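Long-range contact in putative uncharacterized protein PH0594 (Pyrococcus horikoshii, PDB 4HXF), which is probably a serine peptidase of the prolyl oligopeptidase family, an acylaminoacyl peptidase that assembles into a self-compartmentalizing hexamer: residues V100-N112 with L118-D130. Residues are numbered along the deposited sequence; the frame is centred on the assembly and turned at random.
Sequences VLEAKNIRSIEWN and LLAVGFKRREDED. With MG (magnesium ion), chain G.
Phe123 carries a different residue on each face of its ring: Asn105 CB makes a CH-pi contact 3.6 Å from the ring centroid, the Asn105 amide stacking beside it, and Arg107 NH2 lies over the opposite face, offset toward the rim. Arg125 NH2 lies at the edge of the Arg107 guanidinium, near its plane, and Glu150 pairs with both arginines, which probably offsets their like charges. This sandwich ends the antiparallel hairpin of strands 106-111 and 118-124, the first two strands of a four-stranded blade in the beta-propeller. A flat ring suits this place because amide and guanidinium planes lie within 24° and 21° of its own, each meeting a face; an alanine here would probably strip both groups of their shared stacking surface, leaving Glu150 to hold the arginine. With CG between the backbone N and the carbonyl carbon (chi1 62°), the Phe123 ring is set between the two side chains.

Beyond the ring, a classic beta bulge shifts the register: Arg107 N (2.8 Å) and Ser108 N (3.2 Å) both donate to Val121 O. Gly122 suits its pairing with Ile106, since a side chain would run into Asn105 O. Leu118 CD2 sits over the Trp111 indole in a CH-pi contact, 3.8 Å from the five-membered ring's centroid, while Trp111 NE1 reaches Arg65 O. Past the strand, Glu127 OE1 binds a magnesium ion at 2.1 Å, and five waters complete its shell.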
loop_
_atom_site.group_PDB
_atom_site.type_symbol
_atom_site.label_atom_id
_atom_site.label_comp_id
_atom_site.label_asym_id
_atom_site.label_seq_id
_atom_site.Cartn_x
_atom_site.Cartn_y
_atom_site.Cartn_z
ATOM N N VAL A 100 -15.046 6.543 23.602
ATOM C CA VAL A 100 -15.389 7.849 24.219
ATOM C C VAL A 100 -14.351 8.854 23.835
ATOM O O VAL A 100 -14.758 10.015 23.602
ATOM C CB VAL A 100 -15.463 7.639 25.749
ATOM C CG1 VAL A 100 -15.526 8.970 26.469
ATOM C CG2 VAL A 100 -16.762 6.774 26.049
ATOM N N LEU A 101 -13.075 8.518 23.801
ATOM C CA LEU A 101 -12.074 9.564 23.555
ATOM C C LEU A 101 -10.798 8.947 23.028
ATOM O O LEU A 101 -10.326 7.915 23.534
ATOM C CB LEU A 101 -11.779 10.309 24.868
ATOM C CG LEU A 101 -11.065 11.670 24.722
ATOM C CD1 LEU A 101 -12.003 12.784 24.164
ATOM C CD2 LEU A 101 -10.509 12.061 26.075
ATOM N N GLU A 102 -10.171 9.571 22.051
ATOM C CA GLU A 102 -8.966 8.978 21.457
ATOM C C GLU A 102 -7.959 9.840 21.993
ATOM O O GLU A 102 -7.967 10.935 21.367
ATOM C CB GLU A 102 -8.952 9.177 19.908
ATOM C CG GLU A 102 -9.504 8.043 19.083
ATOM C CD GLU A 102 -8.417 7.101 18.563
ATOM O OE1 GLU A 102 -8.812 6.047 18.010
ATOM O OE2 GLU A 102 -7.198 7.386 18.723
ATOM N N ALA A 103 -7.072 9.232 22.855
ATOM C CA ALA A 103 -6.288 9.618 24.108
ATOM C C ALA A 103 -4.786 9.233 24.071
ATOM O O ALA A 103 -4.260 8.507 24.977
ATOM C CB ALA A 103 -6.830 8.923 25.376
ATOM N N LYS A 104 -4.084 9.676 23.069
ATOM C CA LYS A 104 -2.575 9.732 23.233
ATOM C C LYS A 104 -1.971 10.483 24.501
ATOM O O LYS A 104 -2.441 11.534 24.992
ATOM C CB LYS A 104 -1.858 9.973 21.905
ATOM C CG LYS A 104 -0.966 11.160 21.619
ATOM C CD LYS A 104 -0.458 10.824 20.214
ATOM N N ASN A 105 -1.030 9.761 25.067
ATOM C CA ASN A 105 -0.262 10.124 26.239
ATOM C C ASN A 105 -1.079 10.220 27.496
ATOM O O ASN A 105 -0.773 11.079 28.355
ATOM C CB ASN A 105 0.448 11.441 25.974
ATOM C CG ASN A 105 1.417 11.327 24.789
ATOM O OD1 ASN A 105 1.978 10.251 24.510
ATOM N ND2 ASN A 105 1.596 12.417 24.115
ATOM N N ILE A 106 -2.084 9.365 27.629
ATOM C CA ILE A 106 -2.833 9.218 28.853
ATOM C C ILE A 106 -2.212 8.151 29.638
ATOM O O ILE A 106 -1.906 7.116 29.055
ATOM C CB ILE A 106 -4.324 8.834 28.548
ATOM C CG1 ILE A 106 -4.981 10.037 27.884
ATOM C CG2 ILE A 106 -5.037 8.407 29.833
ATOM C CD1 ILE A 106 -4.852 11.361 28.663
ATOM N N ARG A 107 -1.935 8.397 30.903
ATOM C CA ARG A 107 -1.282 7.476 31.819
ATOM C C ARG A 107 -2.255 6.824 32.815
ATOM O O ARG A 107 -1.954 5.792 33.435
ATOM C CB ARG A 107 -0.143 8.126 32.581
ATOM C CG ARG A 107 1.046 8.573 31.702
ATOM C CD ARG A 107 2.290 8.987 32.482
ATOM N NE ARG A 107 3.401 9.293 31.541
ATOM C CZ ARG A 107 4.199 10.398 31.570
ATOM N NH1 ARG A 107 3.976 11.336 32.462
ATOM N NH2 ARG A 107 5.223 10.542 30.684
ATOM N N SER A 108 -3.369 7.494 33.128
ATOM C CA SER A 108 -4.274 6.985 34.193
ATOM C C SER A 108 -5.693 7.390 33.857
ATOM O O SER A 108 -5.897 8.475 33.355
ATOM C CB SER A 108 -4.007 7.421 35.633
ATOM O OG SER A 108 -4.035 8.851 35.914
ATOM N N ILE A 109 -6.638 6.542 34.280
ATOM C CA ILE A 109 -8.077 6.842 34.233
ATOM C C ILE A 109 -8.729 6.405 35.527
ATOM O O ILE A 109 -8.416 5.338 36.013
ATOM C CB ILE A 109 -8.894 6.263 33.016
ATOM C CG1 ILE A 109 -8.563 4.773 32.768
ATOM C CG2 ILE A 109 -8.530 7.080 31.728
ATOM C CD1 ILE A 109 -9.536 4.143 31.755
ATOM N N GLU A 110 -9.608 7.217 36.071
ATOM C CA GLU A 110 -10.327 6.918 37.322
ATOM C C GLU A 110 -11.740 7.459 37.285
ATOM O O GLU A 110 -11.949 8.683 36.978
ATOM C CB GLU A 110 -9.587 7.603 38.547
ATOM C CG GLU A 110 -10.174 7.435 39.890
ATOM C CD GLU A 110 -9.653 8.374 41.080
ATOM O OE1 GLU A 110 -8.915 9.265 40.926
ATOM O OE2 GLU A 110 -10.162 8.179 42.178
ATOM N N TRP A 111 -12.721 6.632 37.694
ATOM C CA TRP A 111 -14.098 7.173 37.816
ATOM C C TRP A 111 -14.297 8.088 38.943
ATOM O O TRP A 111 -13.841 7.822 40.093
ATOM C CB TRP A 111 -15.066 6.024 38.020
ATOM C CG TRP A 111 -15.282 5.165 36.829
ATOM C CD1 TRP A 111 -14.771 3.921 36.588
ATOM C CD2 TRP A 111 -16.163 5.469 35.698
ATOM N NE1 TRP A 111 -15.263 3.415 35.388
ATOM C CE2 TRP A 111 -16.152 4.298 34.844
ATOM C CE3 TRP A 111 -16.927 6.553 35.340
ATOM C CZ2 TRP A 111 -16.846 4.242 33.640
ATOM C CZ3 TRP A 111 -17.659 6.481 34.144
ATOM C CH2 TRP A 111 -17.663 5.370 33.323
ATOM N N ASN A 112 -15.111 9.121 38.712
ATOM C CA ASN A 112 -15.785 9.866 39.765
ATOM C C ASN A 112 -16.839 8.975 40.401
ATOM O O ASN A 112 -17.387 8.024 39.759
ATOM C CB ASN A 112 -16.380 11.098 39.128
ATOM C CG ASN A 112 -17.026 12.082 40.143
ATOM O OD1 ASN A 112 -18.221 11.977 40.466
ATOM N ND2 ASN A 112 -16.199 12.968 40.698
ATOM N N LEU A 118 -14.843 10.611 34.139
ATOM C CA LEU A 118 -13.503 10.024 34.333
ATOM C C LEU A 118 -12.547 11.185 34.592
ATOM O O LEU A 118 -12.693 12.278 34.053
ATOM C CB LEU A 118 -13.013 9.270 33.097
ATOM C CG LEU A 118 -13.761 8.030 32.818
ATOM C CD1 LEU A 118 -13.281 7.417 31.468
ATOM C CD2 LEU A 118 -13.438 6.932 33.912
ATOM N N LEU A 119 -11.564 10.984 35.467
ATOM C CA LEU A 119 -10.365 11.801 35.451
ATOM C C LEU A 119 -9.290 11.104 34.710
ATOM O O LEU A 119 -8.946 9.964 35.076
ATOM C CB LEU A 119 -9.901 12.076 36.877
ATOM C CG LEU A 119 -8.546 12.816 37.081
ATOM C CD1 LEU A 119 -8.577 14.209 36.406
ATOM C CD2 LEU A 119 -8.076 12.838 38.556
ATOM N N ALA A 120 -8.718 11.718 33.682
ATOM C CA ALA A 120 -7.554 11.163 32.959
ATOM C C ALA A 120 -6.382 12.061 33.246
ATOM O O ALA A 120 -6.444 13.302 33.100
ATOM C CB ALA A 120 -7.834 11.102 31.476
ATOM N N VAL A 121 -5.216 11.488 33.487
ATOM C CA VAL A 121 -3.981 12.196 33.702
ATOM C C VAL A 121 -3.013 11.723 32.667
ATOM O O VAL A 121 -2.901 10.529 32.403
ATOM C CB VAL A 121 -3.470 11.978 35.116
ATOM C CG1 VAL A 121 -2.110 12.776 35.329
ATOM C CG2 VAL A 121 -4.527 12.270 36.177
ATOM N N GLY A 122 -2.403 12.677 31.992
ATOM C CA GLY A 122 -1.486 12.397 30.912
ATOM C C GLY A 122 -0.388 13.409 30.857
ATOM O O GLY A 122 0.008 14.003 31.849
ATOM N N PHE A 123 0.197 13.599 29.661
ATOM C CA PHE A 123 1.311 14.524 29.545
ATOM C C PHE A 123 1.358 15.131 28.132
ATOM O O PHE A 123 0.699 14.561 27.192
ATOM C CB PHE A 123 2.634 13.850 29.866
ATOM C CG PHE A 123 2.990 12.723 28.947
ATOM C CD1 PHE A 123 2.537 11.416 29.168
ATOM C CD2 PHE A 123 3.759 12.966 27.814
ATOM C CE1 PHE A 123 2.915 10.360 28.269
ATOM C CE2 PHE A 123 4.123 11.941 26.945
ATOM C CZ PHE A 123 3.719 10.648 27.181
ATOM N N LYS A 124 2.120 16.224 27.977
ATOM C CA LYS A 124 2.319 16.844 26.711
ATOM C C LYS A 124 3.732 17.354 26.672
ATOM O O LYS A 124 4.252 17.786 27.697
ATOM C CB LYS A 124 1.322 17.977 26.440
ATOM C CG LYS A 124 1.237 19.152 27.396
ATOM C CD LYS A 124 0.383 20.276 26.732
ATOM C CE LYS A 124 -0.313 21.280 27.665
ATOM N NZ LYS A 124 0.206 21.388 29.048
ATOM N N ARG A 125 4.342 17.309 25.483
ATOM C CA ARG A 125 5.757 17.643 25.278
ATOM C C ARG A 125 5.870 18.555 24.069
ATOM O O ARG A 125 4.870 18.741 23.365
ATOM C CB ARG A 125 6.520 16.346 25.022
ATOM C CG ARG A 125 6.519 15.395 26.147
ATOM C CD ARG A 125 7.365 14.160 25.878
ATOM N NE ARG A 125 7.400 13.301 27.049
ATOM C CZ ARG A 125 7.839 12.032 27.063
ATOM N NH1 ARG A 125 8.313 11.476 25.893
ATOM N NH2 ARG A 125 7.804 11.320 28.178
ATOM N N ARG A 126 7.062 19.096 23.820
ATOM C CA ARG A 126 7.317 20.064 22.723
ATOM C C ARG A 126 7.164 19.371 21.377
ATOM O O ARG A 126 6.570 19.920 20.453
ATOM C CB ARG A 126 8.690 20.719 22.917
ATOM C CG ARG A 126 8.786 21.827 23.942
ATOM C CD ARG A 126 10.219 22.216 24.383
ATOM N NE ARG A 126 10.084 23.377 25.270
ATOM C CZ ARG A 126 10.667 23.520 26.464
ATOM N NH1 ARG A 126 10.462 24.652 27.191
ATOM N NH2 ARG A 126 11.459 22.558 26.944
ATOM N N GLU A 127 7.677 18.179 21.181
ATOM C CA GLU A 127 7.448 17.343 19.933
ATOM C C GLU A 127 8.068 17.776 18.556
ATOM O O GLU A 127 7.569 17.370 17.529
ATOM C CB GLU A 127 5.961 17.107 19.640
ATOM C CG GLU A 127 5.164 16.692 20.881
ATOM C CD GLU A 127 5.497 15.341 21.389
ATOM O OE1 GLU A 127 6.481 14.789 20.902
ATOM O OE2 GLU A 127 4.778 14.800 22.278
ATOM N N ASP A 128 9.080 18.557 18.626
ATOM C CA ASP A 128 9.790 18.911 17.379
ATOM C C ASP A 128 10.353 17.566 16.808
ATOM O O ASP A 128 10.975 16.763 17.561
ATOM C CB ASP A 128 10.883 19.900 17.563
ATOM C CG ASP A 128 11.541 20.237 16.230
ATOM O OD1 ASP A 128 10.965 21.138 15.550
ATOM O OD2 ASP A 128 12.579 19.598 15.796
ATOM N N GLU A 129 10.208 17.353 15.468
ATOM C CA GLU A 129 10.662 16.214 14.759
ATOM C C GLU A 129 12.166 15.967 14.827
ATOM O O GLU A 129 12.622 14.813 14.785
ATOM C CB GLU A 129 10.298 16.321 13.251
ATOM C CG GLU A 129 9.902 17.713 12.752
ATOM C CD GLU A 129 8.551 18.194 13.297
ATOM O OE1 GLU A 129 7.505 17.558 13.032
ATOM O OE2 GLU A 129 8.509 19.214 13.982
ATOM N N ASP A 130 12.919 17.036 14.938
ATOM C CA ASP A 130 14.409 16.982 14.768
ATOM C C ASP A 130 15.209 17.114 16.052
ATOM O O ASP A 130 16.337 16.593 16.151
ATOM C CB ASP A 130 14.886 18.055 13.825
ATOM C CG ASP A 130 14.291 17.833 12.415
ATOM O OD1 ASP A 130 14.440 16.714 11.899
ATOM O OD2 ASP A 130 13.540 18.721 11.971
HETATM MG MG MG G . 7.830 13.278 21.418
HETATM O O HOH W 1 0.934 11.838 33.464
HETATM O O HOH W 2 -6.576 9.148 36.519
HETATM O O HOH W 3 6.312 12.611 22.909
HETATM O O HOH W 4 8.972 14.476 22.576
HETATM O O HOH W 5 8.922 11.291 21.772
HETATM O O HOH W 6 6.684 12.127 19.767
HETATM O O HOH W 7 9.111 13.773 19.844
#